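Local coordinates for translation initiation factor eIF2 assembly protein (Schizosaccharomyces pombe, PDB 4ZGP) that acts as an ATP-dependent chaperone that binds the gamma subunit of eIF2 and lets it assemble with the alpha and beta subunits, at residues T192-F197 against I204-R209; K226-L231 against F243-Y248; L269-S274 against K285-L290. One frame throughout, in Å; residues are numbered along the deposited sequence.

Interaction 1: T192-F197 against I204-R209. With ADP (adenosine-5'-diphosphate), chain C.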
loop_
_atom_site.group_PDB
_atom_site.type_symbol
_atom_site.label_atom_id
_atom_site.label_comp_id
_atom_site.label_asym_id
_atom_site.label_seq_id
_atom_site.Cartn_x
_atom_site.Cartn_y
_atom_site.Cartn_z
ATOM N N THR A 192 -1.241 11.572 -10.808
ATOM C CA THR A 192 -2.645 11.167 -10.923
ATOM C C THR A 192 -2.932 9.985 -9.990
ATOM O O THR A 192 -3.832 9.168 -10.251
ATOM C CB THR A 192 -3.051 10.834 -12.368
ATOM O OG1 THR A 192 -2.313 9.710 -12.827
ATOM C CG2 THR A 192 -2.771 12.034 -13.301
ATOM N N GLU A 193 -2.172 9.936 -8.901
ATOM C CA GLU A 193 -2.485 9.012 -7.822
ATOM C C GLU A 193 -3.089 9.794 -6.659
ATOM O O GLU A 193 -2.699 10.933 -6.386
ATOM C CB GLU A 193 -1.251 8.231 -7.369
ATOM C CG GLU A 193 -1.592 6.802 -6.977
ATOM C CD GLU A 193 -0.648 6.204 -5.968
ATOM O OE1 GLU A 193 0.551 6.566 -5.979
ATOM O OE2 GLU A 193 -1.118 5.372 -5.167
ATOM N N PHE A 194 -4.060 9.181 -5.990
ATOM C CA PHE A 194 -4.764 9.879 -4.909
ATOM C C PHE A 194 -4.874 8.998 -3.678
ATOM O O PHE A 194 -4.886 7.775 -3.778
ATOM C CB PHE A 194 -6.179 10.304 -5.349
ATOM C CG PHE A 194 -6.190 11.209 -6.541
ATOM C CD1 PHE A 194 -6.081 12.584 -6.380
ATOM C CD2 PHE A 194 -6.261 10.678 -7.829
ATOM C CE1 PHE A 194 -6.065 13.443 -7.493
ATOM C CE2 PHE A 194 -6.263 11.538 -8.956
ATOM C CZ PHE A 194 -6.169 12.909 -8.780
ATOM N N ARG A 195 -5.005 9.638 -2.523
ATOM C CA ARG A 195 -5.279 8.922 -1.290
ATOM C C ARG A 195 -6.668 9.331 -0.815
ATOM O O ARG A 195 -6.970 10.515 -0.766
ATOM C CB ARG A 195 -4.225 9.232 -0.239
ATOM C CG ARG A 195 -4.533 8.602 1.117
ATOM C CD ARG A 195 -3.271 8.368 1.933
ATOM N NE ARG A 195 -2.439 7.304 1.376
ATOM C CZ ARG A 195 -1.318 6.866 1.936
ATOM N NH1 ARG A 195 -0.880 7.428 3.055
ATOM N NH2 ARG A 195 -0.628 5.862 1.374
ATOM N N CYS A 196 -7.495 8.343 -0.467
ATOM C CA CYS A 196 -8.942 8.530 -0.352
ATOM C C CYS A 196 -9.410 7.997 0.987
ATOM O O CYS A 196 -9.152 6.849 1.360
ATOM C CB CYS A 196 -9.679 7.825 -1.493
ATOM S SG CYS A 196 -8.993 8.180 -3.149
ATOM N N PHE A 197 -10.121 8.846 1.708
ATOM C CA PHE A 197 -10.415 8.590 3.096
ATOM C C PHE A 197 -11.895 8.293 3.247
ATOM O O PHE A 197 -12.749 9.019 2.736
ATOM C CB PHE A 197 -9.998 9.801 3.944
ATOM C CG PHE A 197 -8.536 10.116 3.857
ATOM C CD1 PHE A 197 -8.046 10.945 2.857
ATOM C CD2 PHE A 197 -7.653 9.605 4.785
ATOM C CE1 PHE A 197 -6.687 11.240 2.791
ATOM C CE2 PHE A 197 -6.299 9.896 4.717
ATOM C CZ PHE A 197 -5.815 10.712 3.728
ATOM N N ILE A 204 -15.135 10.870 2.581
ATOM C CA ILE A 204 -15.168 12.169 3.243
ATOM C C ILE A 204 -14.108 13.124 2.698
ATOM O O ILE A 204 -14.237 14.346 2.833
ATOM C CB ILE A 204 -14.991 12.028 4.750
ATOM C CG1 ILE A 204 -13.665 11.335 5.090
ATOM C CG2 ILE A 204 -16.172 11.261 5.343
ATOM C CD1 ILE A 204 -13.264 11.407 6.544
ATOM N N ALA A 205 -13.070 12.570 2.074
ATOM C CA ALA A 205 -11.934 13.377 1.621
ATOM C C ALA A 205 -11.026 12.582 0.703
ATOM O O ALA A 205 -10.918 11.372 0.850
ATOM C CB ALA A 205 -11.117 13.873 2.803
ATOM N N PHE A 206 -10.354 13.276 -0.212
ATOM C CA PHE A 206 -9.216 12.674 -0.912
ATOM C C PHE A 206 -8.254 13.752 -1.358
ATOM O O PHE A 206 -8.628 14.925 -1.497
ATOM C CB PHE A 206 -9.657 11.800 -2.109
ATOM C CG PHE A 206 -10.184 12.548 -3.315
ATOM C CD1 PHE A 206 -9.329 12.983 -4.331
ATOM C CD2 PHE A 206 -11.543 12.735 -3.482
ATOM C CE1 PHE A 206 -9.812 13.629 -5.452
ATOM C CE2 PHE A 206 -12.046 13.383 -4.625
ATOM C CZ PHE A 206 -11.181 13.825 -5.608
ATOM N N CYS A 207 -7.000 13.353 -1.545
ATOM C CA CYS A 207 -5.981 14.298 -1.939
ATOM C C CYS A 207 -5.031 13.666 -2.906
ATOM O O CYS A 207 -4.917 12.451 -2.987
ATOM C CB CYS A 207 -5.209 14.833 -0.715
ATOM S SG CYS A 207 -4.304 13.645 0.294
ATOM N N GLN A 208 -4.387 14.526 -3.675
ATOM C CA GLN A 208 -3.242 14.146 -4.475
ATOM C C GLN A 208 -2.203 13.421 -3.626
ATOM O O GLN A 208 -1.916 13.812 -2.481
ATOM C CB GLN A 208 -2.619 15.375 -5.139
ATOM C CG GLN A 208 -1.497 15.055 -6.113
ATOM C CD GLN A 208 -1.020 16.273 -6.875
ATOM O OE1 GLN A 208 -1.590 17.357 -6.744
ATOM N NE2 GLN A 208 0.030 16.101 -7.673
ATOM N N ARG A 209 -1.613 12.369 -4.193
ATOM C CA ARG A 209 -0.721 11.520 -3.419
ATOM C C ARG A 209 0.721 12.006 -3.403
ATOM O O ARG A 209 1.421 11.838 -2.405
ATOM C CB ARG A 209 -0.782 10.088 -3.945
ATOM C CG ARG A 209 -1.586 9.180 -3.058
ATOM C CD ARG A 209 -0.695 8.261 -2.246
ATOM N NE ARG A 209 -0.650 6.933 -2.836
ATOM C CZ ARG A 209 0.177 5.968 -2.454
ATOM N NH1 ARG A 209 0.124 4.792 -3.052
ATOM N NH2 ARG A 209 1.045 6.179 -1.475
HETATM P PB ADP C . 1.888 2.592 0.237
HETATM O O1B ADP C . 0.371 2.506 0.304
HETATM O O2B ADP C . 2.597 1.818 1.334
HETATM O O3B ADP C . 2.341 4.013 -0.027
HETATM P PA ADP C . 1.650 1.701 -2.511
HETATM O O1A ADP C . 0.383 2.518 -2.442
HETATM O O2A ADP C . 1.665 0.254 -2.973
HETATM O O3A ADP C . 2.362 1.730 -1.060
HETATM O "O5'" ADP C . 2.663 2.514 -3.452
HETATM C "C5'" ADP C . 3.743 3.292 -2.935
HETATM C "C4'" ADP C . 4.260 4.079 -4.127
HETATM O "O4'" ADP C . 5.002 3.206 -4.982
HETATM C "C3'" ADP C . 3.102 4.612 -4.956
HETATM O "O3'" ADP C . 2.858 5.993 -4.673
HETATM C "C2'" ADP C . 3.517 4.406 -6.397
HETATM O "O2'" ADP C . 4.015 5.619 -6.968
HETATM C "C1'" ADP C . 4.637 3.387 -6.354
HETATM N N9 ADP C . 4.097 2.109 -6.882
HETATM C C8 ADP C . 3.299 1.259 -6.199
HETATM N N7 ADP C . 2.975 0.180 -6.963
HETATM C C5 ADP C . 3.577 0.336 -8.165
HETATM C C6 ADP C . 3.654 -0.444 -9.423
HETATM N N6 ADP C . 2.994 -1.627 -9.521
HETATM N N1 ADP C . 4.392 0.063 -10.446
HETATM C C2 ADP C . 5.046 1.239 -10.314
HETATM N N3 ADP C . 5.021 2.000 -9.200
HETATM C C4 ADP C . 4.316 1.607 -8.106
#

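Interaction 2: K226-L231 against F243-Y248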
loop_
_atom_site.group_PDB
_atom_site.type_symbol
_atom_site.label_atom_id
_atom_site.label_comp_id
_atom_site.label_asym_id
_atom_site.label_seq_id
_atom_site.Cartn_x
_atom_site.Cartn_y
_atom_site.Cartn_z
ATOM N N LYS A 226 -15.660 11.554 -9.528
ATOM C CA LYS A 226 -16.662 10.572 -9.947
ATOM C C LYS A 226 -16.040 9.189 -10.080
ATOM O O LYS A 226 -16.630 8.207 -9.659
ATOM C CB LYS A 226 -17.319 10.987 -11.276
ATOM C CG LYS A 226 -18.219 9.932 -11.889
ATOM C CD LYS A 226 -19.377 9.549 -10.972
ATOM C CE LYS A 226 -20.501 8.848 -11.743
ATOM N NZ LYS A 226 -19.996 7.804 -12.684
ATOM N N LEU A 227 -14.855 9.111 -10.666
ATOM C CA LEU A 227 -14.178 7.815 -10.797
ATOM C C LEU A 227 -13.798 7.209 -9.429
ATOM O O LEU A 227 -13.881 5.994 -9.241
ATOM C CB LEU A 227 -12.933 7.947 -11.659
ATOM C CG LEU A 227 -13.196 8.261 -13.131
ATOM C CD1 LEU A 227 -11.883 8.472 -13.874
ATOM C CD2 LEU A 227 -14.032 7.161 -13.781
ATOM N N ILE A 228 -13.402 8.055 -8.482
ATOM C CA ILE A 228 -13.064 7.586 -7.127
ATOM C C ILE A 228 -14.319 7.113 -6.395
ATOM O O ILE A 228 -14.298 6.077 -5.728
ATOM C CB ILE A 228 -12.347 8.690 -6.314
ATOM C CG1 ILE A 228 -10.956 8.940 -6.924
ATOM C CG2 ILE A 228 -12.206 8.304 -4.843
ATOM C CD1 ILE A 228 -10.179 10.138 -6.346
ATOM N N SER A 229 -15.395 7.887 -6.509
ATOM C CA SER A 229 -16.702 7.543 -5.940
ATOM C C SER A 229 -17.197 6.199 -6.480
ATOM O O SER A 229 -17.683 5.334 -5.746
ATOM C CB SER A 229 -17.709 8.656 -6.267
ATOM O OG SER A 229 -18.931 8.493 -5.582
ATOM N N ASP A 230 -17.093 6.045 -7.792
ATOM C CA ASP A 230 -17.510 4.801 -8.438
ATOM C C ASP A 230 -16.692 3.609 -7.960
ATOM O O ASP A 230 -17.239 2.523 -7.743
ATOM C CB ASP A 230 -17.395 4.919 -9.952
ATOM C CG ASP A 230 -18.488 5.790 -10.564
ATOM O OD1 ASP A 230 -19.498 6.088 -9.877
ATOM O OD2 ASP A 230 -18.328 6.171 -11.741
ATOM N N LEU A 231 -15.383 3.795 -7.803
ATOM C CA LEU A 231 -14.544 2.709 -7.288
ATOM C C LEU A 231 -14.972 2.329 -5.860
ATOM O O LEU A 231 -15.084 1.153 -5.537
ATOM C CB LEU A 231 -13.055 3.092 -7.321
ATOM C CG LEU A 231 -12.059 2.074 -6.772
ATOM C CD1 LEU A 231 -12.244 0.745 -7.483
ATOM C CD2 LEU A 231 -10.615 2.549 -6.944
ATOM N N PHE A 243 -11.606 3.341 6.454
ATOM C CA PHE A 243 -10.324 2.892 5.913
ATOM C C PHE A 243 -9.802 3.933 4.930
ATOM O O PHE A 243 -10.463 4.936 4.666
ATOM C CB PHE A 243 -10.465 1.496 5.244
ATOM C CG PHE A 243 -11.462 1.438 4.097
ATOM C CD1 PHE A 243 -12.814 1.235 4.335
ATOM C CD2 PHE A 243 -11.036 1.566 2.768
ATOM C CE1 PHE A 243 -13.733 1.150 3.281
ATOM C CE2 PHE A 243 -11.951 1.492 1.706
ATOM C CZ PHE A 243 -13.296 1.279 1.961
ATOM N N VAL A 244 -8.602 3.698 4.404
ATOM C CA VAL A 244 -7.981 4.636 3.475
ATOM C C VAL A 244 -7.556 3.856 2.244
ATOM O O VAL A 244 -6.890 2.853 2.400
ATOM C CB VAL A 244 -6.766 5.303 4.110
ATOM C CG1 VAL A 244 -6.134 6.305 3.149
ATOM C CG2 VAL A 244 -7.165 5.987 5.473
ATOM N N PHE A 245 -7.940 4.288 1.047
ATOM C CA PHE A 245 -7.509 3.531 -0.136
ATOM C C PHE A 245 -6.764 4.435 -1.097
ATOM O O PHE A 245 -7.065 5.619 -1.193
ATOM C CB PHE A 245 -8.699 2.793 -0.812
ATOM C CG PHE A 245 -9.757 3.668 -1.455
ATOM C CD1 PHE A 245 -10.803 4.188 -0.718
ATOM C CD2 PHE A 245 -9.779 3.857 -2.827
ATOM C CE1 PHE A 245 -11.807 4.939 -1.338
ATOM C CE2 PHE A 245 -10.777 4.605 -3.453
ATOM C CZ PHE A 245 -11.783 5.154 -2.715
ATOM N N ASP A 246 -5.726 3.889 -1.749
ATOM C CA ASP A 246 -4.946 4.661 -2.713
ATOM C C ASP A 246 -5.399 4.264 -4.101
ATOM O O ASP A 246 -5.700 3.095 -4.347
ATOM C CB ASP A 246 -3.434 4.422 -2.561
ATOM C CG ASP A 246 -2.883 4.984 -1.256
ATOM O OD1 ASP A 246 -3.524 5.878 -0.664
ATOM O OD2 ASP A 246 -1.820 4.527 -0.815
ATOM N N VAL A 247 -5.494 5.237 -4.999
ATOM C CA VAL A 247 -5.970 4.962 -6.350
ATOM C C VAL A 247 -5.076 5.606 -7.386
ATOM O O VAL A 247 -4.517 6.659 -7.152
ATOM C CB VAL A 247 -7.391 5.470 -6.568
ATOM C CG1 VAL A 247 -8.312 4.691 -5.740
ATOM C CG2 VAL A 247 -7.492 6.955 -6.238
ATOM N N TYR A 248 -4.938 4.930 -8.521
ATOM C CA TYR A 248 -4.218 5.473 -9.656
ATOM C C TYR A 248 -5.230 5.647 -10.783
ATOM O O TYR A 248 -5.915 4.702 -11.165
ATOM C CB TYR A 248 -3.083 4.546 -10.084
ATOM C CG TYR A 248 -2.368 5.049 -11.323
ATOM C CD1 TYR A 248 -1.810 6.316 -11.356
ATOM C CD2 TYR A 248 -2.234 4.236 -12.447
ATOM C CE1 TYR A 248 -1.145 6.785 -12.502
ATOM C CE2 TYR A 248 -1.555 4.691 -13.595
ATOM C CZ TYR A 248 -1.021 5.964 -13.613
ATOM O OH TYR A 248 -0.359 6.424 -14.746
#

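Interaction 3: L269-S274 against K285-L290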
loop_
_atom_site.group_PDB
_atom_site.type_symbol
_atom_site.label_atom_id
_atom_site.label_comp_id
_atom_site.label_asym_id
_atom_site.label_seq_id
_atom_site.Cartn_x
_atom_site.Cartn_y
_atom_site.Cartn_z
ATOM N N LEU A 269 -1.205 12.959 4.568
ATOM C CA LEU A 269 -0.725 13.747 3.432
ATOM C C LEU A 269 -1.188 15.202 3.517
ATOM O O LEU A 269 -0.664 15.951 4.343
ATOM C CB LEU A 269 -1.149 13.088 2.109
ATOM C CG LEU A 269 -0.535 11.688 1.905
ATOM C CD1 LEU A 269 -1.072 11.071 0.605
ATOM C CD2 LEU A 269 0.994 11.749 1.843
ATOM N N LEU A 270 -2.134 15.620 2.678
ATOM C CA LEU A 270 -2.597 17.014 2.721
ATOM C C LEU A 270 -3.668 17.245 3.784
ATOM O O LEU A 270 -4.117 18.383 3.986
ATOM C CB LEU A 270 -3.128 17.456 1.360
ATOM C CG LEU A 270 -2.047 17.409 0.279
ATOM C CD1 LEU A 270 -2.616 17.915 -1.039
ATOM C CD2 LEU A 270 -0.843 18.241 0.728
ATOM N N PHE A 271 -4.087 16.170 4.449
ATOM C CA PHE A 271 -5.012 16.267 5.585
ATOM C C PHE A 271 -4.316 15.942 6.897
ATOM O O PHE A 271 -3.415 15.108 6.946
ATOM C CB PHE A 271 -6.210 15.314 5.418
ATOM C CG PHE A 271 -7.075 15.647 4.258
ATOM C CD1 PHE A 271 -8.049 16.627 4.357
ATOM C CD2 PHE A 271 -6.907 15.000 3.050
ATOM C CE1 PHE A 271 -8.841 16.960 3.278
ATOM C CE2 PHE A 271 -7.705 15.326 1.964
ATOM C CZ PHE A 271 -8.670 16.318 2.071
ATOM N N SER A 272 -4.735 16.591 7.979
ATOM C CA SER A 272 -4.295 16.145 9.292
ATOM C C SER A 272 -5.313 15.167 9.862
ATOM O O SER A 272 -6.494 15.212 9.518
ATOM C CB SER A 272 -4.144 17.322 10.256
ATOM O OG SER A 272 -5.427 17.820 10.573
ATOM N N TRP A 273 -4.859 14.307 10.756
ATOM C CA TRP A 273 -5.749 13.331 11.354
ATOM C C TRP A 273 -6.696 13.991 12.352
ATOM O O TRP A 273 -7.758 13.450 12.637
ATOM C CB TRP A 273 -4.936 12.201 11.994
ATOM C CG TRP A 273 -4.588 11.216 10.936
ATOM C CD1 TRP A 273 -3.397 11.096 10.285
ATOM C CD2 TRP A 273 -5.485 10.279 10.314
ATOM N NE1 TRP A 273 -3.486 10.114 9.316
ATOM C CE2 TRP A 273 -4.758 9.599 9.317
ATOM C CE3 TRP A 273 -6.819 9.940 10.515
ATOM C CZ2 TRP A 273 -5.327 8.599 8.526
ATOM C CZ3 TRP A 273 -7.379 8.941 9.739
ATOM C CH2 TRP A 273 -6.630 8.282 8.755
ATOM N N SER A 274 -6.323 15.165 12.855
ATOM C CA SER A 274 -7.253 15.918 13.683
ATOM C C SER A 274 -8.481 16.248 12.870
ATOM O O SER A 274 -9.601 16.021 13.311
ATOM C CB SER A 274 -6.613 17.206 14.229
ATOM O OG SER A 274 -5.408 16.916 14.906
ATOM N N LYS A 285 -20.508 16.070 -0.054
ATOM C CA LYS A 285 -19.350 16.346 -0.899
ATOM C C LYS A 285 -18.084 15.999 -0.127
ATOM O O LYS A 285 -17.966 16.342 1.042
ATOM C CB LYS A 285 -19.331 17.804 -1.333
ATOM N N PRO A 286 -17.140 15.288 -0.764
ATOM C CA PRO A 286 -15.891 15.088 -0.032
ATOM C C PRO A 286 -15.026 16.335 -0.096
ATOM O O PRO A 286 -15.147 17.095 -1.066
ATOM C CB PRO A 286 -15.221 13.941 -0.791
ATOM C CG PRO A 286 -15.682 14.141 -2.204
ATOM C CD PRO A 286 -17.132 14.594 -2.063
ATOM N N GLU A 287 -14.154 16.520 0.889
ATOM C CA GLU A 287 -13.116 17.543 0.776
ATOM C C GLU A 287 -12.068 17.079 -0.205
ATOM O O GLU A 287 -11.650 15.935 -0.155
ATOM C CB GLU A 287 -12.452 17.832 2.117
ATOM C CG GLU A 287 -13.233 18.781 3.001
ATOM C CD GLU A 287 -12.388 19.356 4.127
ATOM O OE1 GLU A 287 -11.183 19.619 3.914
ATOM O OE2 GLU A 287 -12.930 19.542 5.233
ATOM N N ILE A 288 -11.616 17.968 -1.079
ATOM C CA ILE A 288 -10.605 17.589 -2.057
ATOM C C ILE A 288 -9.411 18.515 -1.951
ATOM O O ILE A 288 -9.569 19.736 -2.003
ATOM C CB ILE A 288 -11.173 17.629 -3.464
ATOM C CG1 ILE A 288 -12.399 16.713 -3.556
ATOM C CG2 ILE A 288 -10.094 17.265 -4.484
ATOM C CD1 ILE A 288 -13.189 16.890 -4.849
ATOM N N ARG A 289 -8.219 17.959 -1.766
ATOM C CA ARG A 289 -7.030 18.809 -1.746
ATOM C C ARG A 289 -6.001 18.412 -2.775
ATOM O O ARG A 289 -5.692 17.242 -2.943
ATOM C CB ARG A 289 -6.397 18.813 -0.369
ATOM C CG ARG A 289 -7.273 19.516 0.634
ATOM C CD ARG A 289 -6.665 19.546 1.996
ATOM N NE ARG A 289 -7.661 20.059 2.935
ATOM C CZ ARG A 289 -7.499 20.115 4.245
ATOM N NH1 ARG A 289 -6.368 19.717 4.801
ATOM N NH2 ARG A 289 -8.488 20.587 5.003
ATOM N N LEU A 290 -5.473 19.412 -3.463
ATOM C CA LEU A 290 -4.430 19.203 -4.444
ATOM C C LEU A 290 -3.230 20.030 -4.032
ATOM O O LEU A 290 -3.373 20.978 -3.268
ATOM C CB LEU A 290 -4.898 19.626 -5.841
ATOM C CG LEU A 290 -6.252 19.072 -6.267
ATOM C CD1 LEU A 290 -6.728 19.729 -7.557
ATOM C CD2 LEU A 290 -6.142 17.548 -6.407
#

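Interaction 1: T192-F197 against I204-R209
F194 and F206 meet as an offset edge-to-face pair. The edge of F206 points at the face of F194, with ring centroids 5.6 Å apart and planes at 90°. Chi1 of F206 is 72°, which sets CG between the backbone N and the carbonyl carbon, and the ring then stands beside F194. This is the tight, buried part of an antiparallel hairpin. R195 N bonds to C207 O at 2.9 Å, and F197 N bonds to A205 O at 2.8 Å. With an alanine here in place of the F194 ring, the edge of F206 is likely to lose the face it meets, and a gap would open beside Y224.

The nucleotide end is the more open side: R209 is partly exposed, the other touching residues buried. E193 OE2 forms a salt bridge with R209 NH1, modelled at 2.5 Å, a length that is doubtful because both side chains have two conformers. E193 OE1 accepts a bond from ADP O3' at 2.7 Å, and R209 NH2 donates to ADP O3B. R195 turns its guanidinium to D246.

Strand 243-250 flanks 193-199, strand 287-289 flanks 202-208, and helix 221-233 packs against C196 and F206.

Interaction 2: K226-L231 against F243-Y248
Chi1 of L231 is 178°, which sets CG anti to the backbone N; with chi2 at 55° its CD2 reaches F245 and V247. F245 has chi1 at 67°, with CG between its backbone N and carbonyl carbon, and this lifts the ring toward the helix. The contact is wholly apolar, and no hydrogen bond crosses it. I228 uses both branches. Its CG2 lies 3.8 Å from CZ of F245, and, in the conformer given, its CG1 lies 4.1 Å from CG2 of V247. L231 relies on one methyl, CD2, which is 4.1 Å from CE2 of F245. The same methyl comes close to CG1 of V247, but V247 has two conformers, so that tight approach is doubtful.

The F245 ring receives CG2 of I228 and CD2 of L231 obliquely. L231 runs past F245 and V247 in the opposite direction, whereas I228 slants across both. All four side chains are buried. On the outer side of the helix, K226 NZ bridges to D230 OD2 at 2.5 Å, one turn further on, through the syn lone pair of the carboxylate oxygen.

D246 points away from the helix and belongs to the ATP site on the other side of the strand. Helix 221-233 packs on the sheet face bearing F245 and V247. Strand 243-250 runs between strands 193-199 and 253-261, and C196 joins the same apolar layer.

Interaction 3: L269-S274 against K285-L290
The F271 ring and the R289 guanidinium lie one over the other, their planes 24° apart. CD1 of F271 sits over the centre of the guanidinium, 3.4 Å above its plane. CD of R289 lies over the same ring, 3.9 Å from its centroid, as a CH-pi contact. At the ring edge is OE1 of E287, 3.6 Å from CE1 of F271. At the guanidinium edge, in its plane, is the carbonyl of L270: R289 NH1 donates to L270 O at 2.7 Å. R289 is extended from CG to NE, carrying the charged group across the ring. R289 NH2 makes a weak hydrogen bond to E287 OE1 at 3.1 Å, part of a salt bridge, and a second salt bridge to E275. These partners fix how the guanidinium is turned.

CB of L270 rests 3.9 Å from CB of R289, and its CD1 reaches the backbone of L290. The contact is at the surface, though F271 is buried against A205 and C207. S272 and E275 form a capping box at the start of helix 273-278. The whole ties that helix start to edge strand 287-289, at the rim of the mixed sheet of this ATP-grasp protein.

In the fold
The three contacts share one mixed sheet. Interaction 1 is its central hairpin, and its centre lies about 8 Å from the centres of interactions 2 and 3. Those two are about 14 Å apart, linked by packing of V244 on W273. Strand 193-199 meets interaction 2 through F194 N to V247 O at 2.8 Å, and R195 NE bridges to D246 OD1 at 2.7 Å. On the other side, I204 O is 2.9 Å from E287 N of interaction 3. Interaction 1 binds ADP directly. In interaction 2, D246 touches it, while the F245 side chain on the helix side is about 9 Å away. That of L270 in interaction 3 is about 13 Å away.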